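Local structure of MAR1 Ribonuclease (Caenorhabditis elegans, 2B34) at residues Leu50-Ile55 and Leu166-Gly171. The protein is called MAR1 ribonuclease and probably acts as a hydrolase of the isochorismatase family. Residues are numbered along the deposited sequence; the frame is centred on the assembly and turned at random.
Sequences LSIPTI and LGLVGG
A buried, wholly apolar contact joins L50 and I52 to L168 and V169, where the turn between helix 33-49 and strand 54-59 meets the C-terminal end of helix 161-169. It belongs to the alpha/beta fold of the isochorismatase family, a six-stranded parallel sheet flanked by helices, and shows how two distant parts of such a fold can meet through side chains alone, with no hydrogen bond between the two segments. A Schellman motif with S51 at C-prime ends helix 33-49 and leads into strand 54-59, and L50 and I52, on either side of that residue in sequence, both set out toward segment 166-171 from CA. L50 divides its two methyls between neighbouring residues, CD1 lying 3.9 Å from CB of L168 while CD2 meets CG1 of V169, the side chains of L50 and V169 crossing at about a right angle. Beyond V169 the chain leaves helical geometry at G170, with positive phi, though its N still bonds to O of L166. V180 of helix 177-183 touches both L50 and V169, and F87 of a second subunit also packs on V169, so the contact borders a subunit interface. I52 and L168 instead meet tip to tip. With CG1 of I52 anti to its carbonyl carbon (chi1 -69°) and the chain extended beyond, CD1 of I52 reaches both methyls of L168, 3.8 Å from CD1 and equally far from CD2.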
ATOM      1  N   LEU A  50     -17.177 -23.487 -15.342  1.00 21.58           N
ATOM      2  CA  LEU A  50     -17.864 -23.454 -14.050  1.00 21.52           C
ATOM      3  C   LEU A  50     -19.289 -22.907 -14.122  1.00 21.34           C
ATOM      4  O   LEU A  50     -19.945 -22.750 -13.091  1.00 21.34           O
ATOM      5  CB  LEU A  50     -17.036 -22.671 -13.024  1.00 21.31           C
ATOM      6  CG  LEU A  50     -15.619 -23.192 -12.743  1.00 21.68           C
ATOM      7  CD1 LEU A  50     -14.815 -22.184 -11.928  1.00 20.74           C
ATOM      8  CD2 LEU A  50     -15.640 -24.555 -12.058  1.00 21.21           C
ATOM      9  N   SER A  51     -19.765 -22.640 -15.339  1.00 21.43           N
ATOM     10  CA  SER A  51     -21.121 -22.115 -15.579  1.00 21.53           C
ATOM     11  C   SER A  51     -21.354 -20.780 -14.864  1.00 21.47           C
ATOM     12  O   SER A  51     -22.431 -20.534 -14.314  1.00 21.62           O
ATOM     13  CB  SER A  51     -22.195 -23.139 -15.177  1.00 21.59           C
ATOM     14  OG  SER A  51     -22.050 -24.352 -15.895  1.00 22.20           O
ATOM     15  N   ILE A  52     -20.327 -19.931 -14.865  1.00 21.34           N
ATOM     16  CA  ILE A  52     -20.414 -18.594 -14.289  1.00 21.02           C
ATOM     17  C   ILE A  52     -20.879 -17.616 -15.368  1.00 20.83           C
ATOM     18  O   ILE A  52     -20.277 -17.556 -16.444  1.00 21.08           O
ATOM     19  CB  ILE A  52     -19.053 -18.150 -13.693  1.00 21.20           C
ATOM     20  CG1 ILE A  52     -18.727 -18.981 -12.449  1.00 21.05           C
ATOM     21  CG2 ILE A  52     -19.034 -16.647 -13.377  1.00 20.56           C
ATOM     22  CD1 ILE A  52     -17.272 -18.914 -12.024  1.00 21.30           C
ATOM     23  N   PRO A  53     -21.954 -16.852 -15.086  1.00 20.50           N
ATOM     24  CA  PRO A  53     -22.481 -15.870 -16.030  1.00 20.16           C
ATOM     25  C   PRO A  53     -21.394 -14.896 -16.472  1.00 19.88           C
ATOM     26  O   PRO A  53     -20.666 -14.354 -15.634  1.00 19.75           O
ATOM     27  CB  PRO A  53     -23.550 -15.139 -15.214  1.00 20.26           C
ATOM     28  CG  PRO A  53     -23.955 -16.108 -14.179  1.00 20.40           C
ATOM     29  CD  PRO A  53     -22.731 -16.876 -13.834  1.00 20.36           C
ATOM     30  N   THR A  54     -21.272 -14.712 -17.783  1.00 19.45           N
ATOM     31  CA  THR A  54     -20.287 -13.802 -18.360  1.00 19.01           C
ATOM     32  C   THR A  54     -21.001 -12.664 -19.081  1.00 18.69           C
ATOM     33  O   THR A  54     -21.995 -12.887 -19.776  1.00 18.41           O
ATOM     34  CB  THR A  54     -19.336 -14.540 -19.335  1.00 18.96           C
ATOM     35  OG1 THR A  54     -18.710 -15.636 -18.654  1.00 19.65           O
ATOM     36  CG2 THR A  54     -18.251 -13.604 -19.866  1.00 18.79           C
ATOM     37  N   ILE A  55     -20.484 -11.450 -18.894  1.00 18.37           N
ATOM     38  CA  ILE A  55     -20.979 -10.247 -19.559  1.00 18.00           C
ATOM     39  C   ILE A  55     -19.806  -9.560 -20.260  1.00 17.99           C
ATOM     40  O   ILE A  55     -18.744  -9.373 -19.672  1.00 18.12           O
ATOM     41  CB  ILE A  55     -21.632  -9.252 -18.543  1.00 18.05           C
ATOM     42  CG1 ILE A  55     -22.791  -9.906 -17.767  1.00 17.82           C
ATOM     43  CG2 ILE A  55     -22.063  -7.947 -19.240  1.00 17.72           C
ATOM     44  CD1 ILE A  55     -24.116 -10.030 -18.541  1.00 17.69           C
ATOM     45  N   LEU A 166      -8.581 -20.962  -8.844  1.00 19.55           N
ATOM     46  CA  LEU A 166      -8.453 -21.938  -7.770  1.00 19.74           C
ATOM     47  C   LEU A 166      -9.305 -21.579  -6.559  1.00 20.04           C
ATOM     48  O   LEU A 166      -9.740 -22.465  -5.823  1.00 20.33           O
ATOM     49  CB  LEU A 166      -6.985 -22.102  -7.370  1.00 19.61           C
ATOM     50  CG  LEU A 166      -6.104 -22.854  -8.372  1.00 19.45           C
ATOM     51  CD1 LEU A 166      -4.653 -22.782  -7.969  1.00 19.70           C
ATOM     52  CD2 LEU A 166      -6.550 -24.314  -8.509  1.00 19.45           C
ATOM     53  N   GLY A 167      -9.525 -20.282  -6.352  1.00 20.24           N
ATOM     54  CA  GLY A 167     -10.418 -19.799  -5.301  1.00 20.55           C
ATOM     55  C   GLY A 167     -11.865 -20.186  -5.557  1.00 20.90           C
ATOM     56  O   GLY A 167     -12.610 -20.478  -4.622  1.00 20.61           O
ATOM     57  N   LEU A 168     -12.259 -20.195  -6.828  1.00 21.30           N
ATOM     58  CA  LEU A 168     -13.614 -20.588  -7.219  1.00 22.01           C
ATOM     59  C   LEU A 168     -13.925 -22.059  -6.922  1.00 22.63           C
ATOM     60  O   LEU A 168     -15.057 -22.387  -6.559  1.00 22.77           O
ATOM     61  CB  LEU A 168     -13.876 -20.273  -8.699  1.00 21.84           C
ATOM     62  CG  LEU A 168     -14.096 -18.802  -9.080  1.00 21.65           C
ATOM     63  CD1 LEU A 168     -13.796 -18.569 -10.566  1.00 20.67           C
ATOM     64  CD2 LEU A 168     -15.511 -18.330  -8.722  1.00 21.08           C
ATOM     65  N   VAL A 169     -12.930 -22.937  -7.064  1.00 23.25           N
ATOM     66  CA  VAL A 169     -13.152 -24.381  -6.868  1.00 23.88           C
ATOM     67  C   VAL A 169     -12.963 -24.870  -5.420  1.00 24.39           C
ATOM     68  O   VAL A 169     -13.538 -25.883  -5.023  1.00 24.30           O
ATOM     69  CB  VAL A 169     -12.352 -25.267  -7.875  1.00 23.83           C
ATOM     70  CG1 VAL A 169     -12.894 -25.093  -9.289  1.00 23.78           C
ATOM     71  CG2 VAL A 169     -10.848 -24.974  -7.819  1.00 23.84           C
ATOM     72  N   GLY A 170     -12.141 -24.159  -4.649  1.00 24.96           N
ATOM     73  CA  GLY A 170     -12.010 -24.413  -3.212  1.00 25.66           C
ATOM     74  C   GLY A 170     -11.128 -25.583  -2.815  1.00 26.32           C
ATOM     75  O   GLY A 170     -10.620 -25.622  -1.693  1.00 26.03           O
ATOM     76  N   GLY A 171     -10.945 -26.533  -3.731  1.00 27.01           N
ATOM     77  CA  GLY A 171     -10.139 -27.722  -3.468  1.00 28.19           C
ATOM     78  C   GLY A 171      -9.896 -28.576  -4.703  1.00 28.99           C
ATOM     79  O   GLY A 171     -10.469 -28.327  -5.762  1.00 28.97           O
TER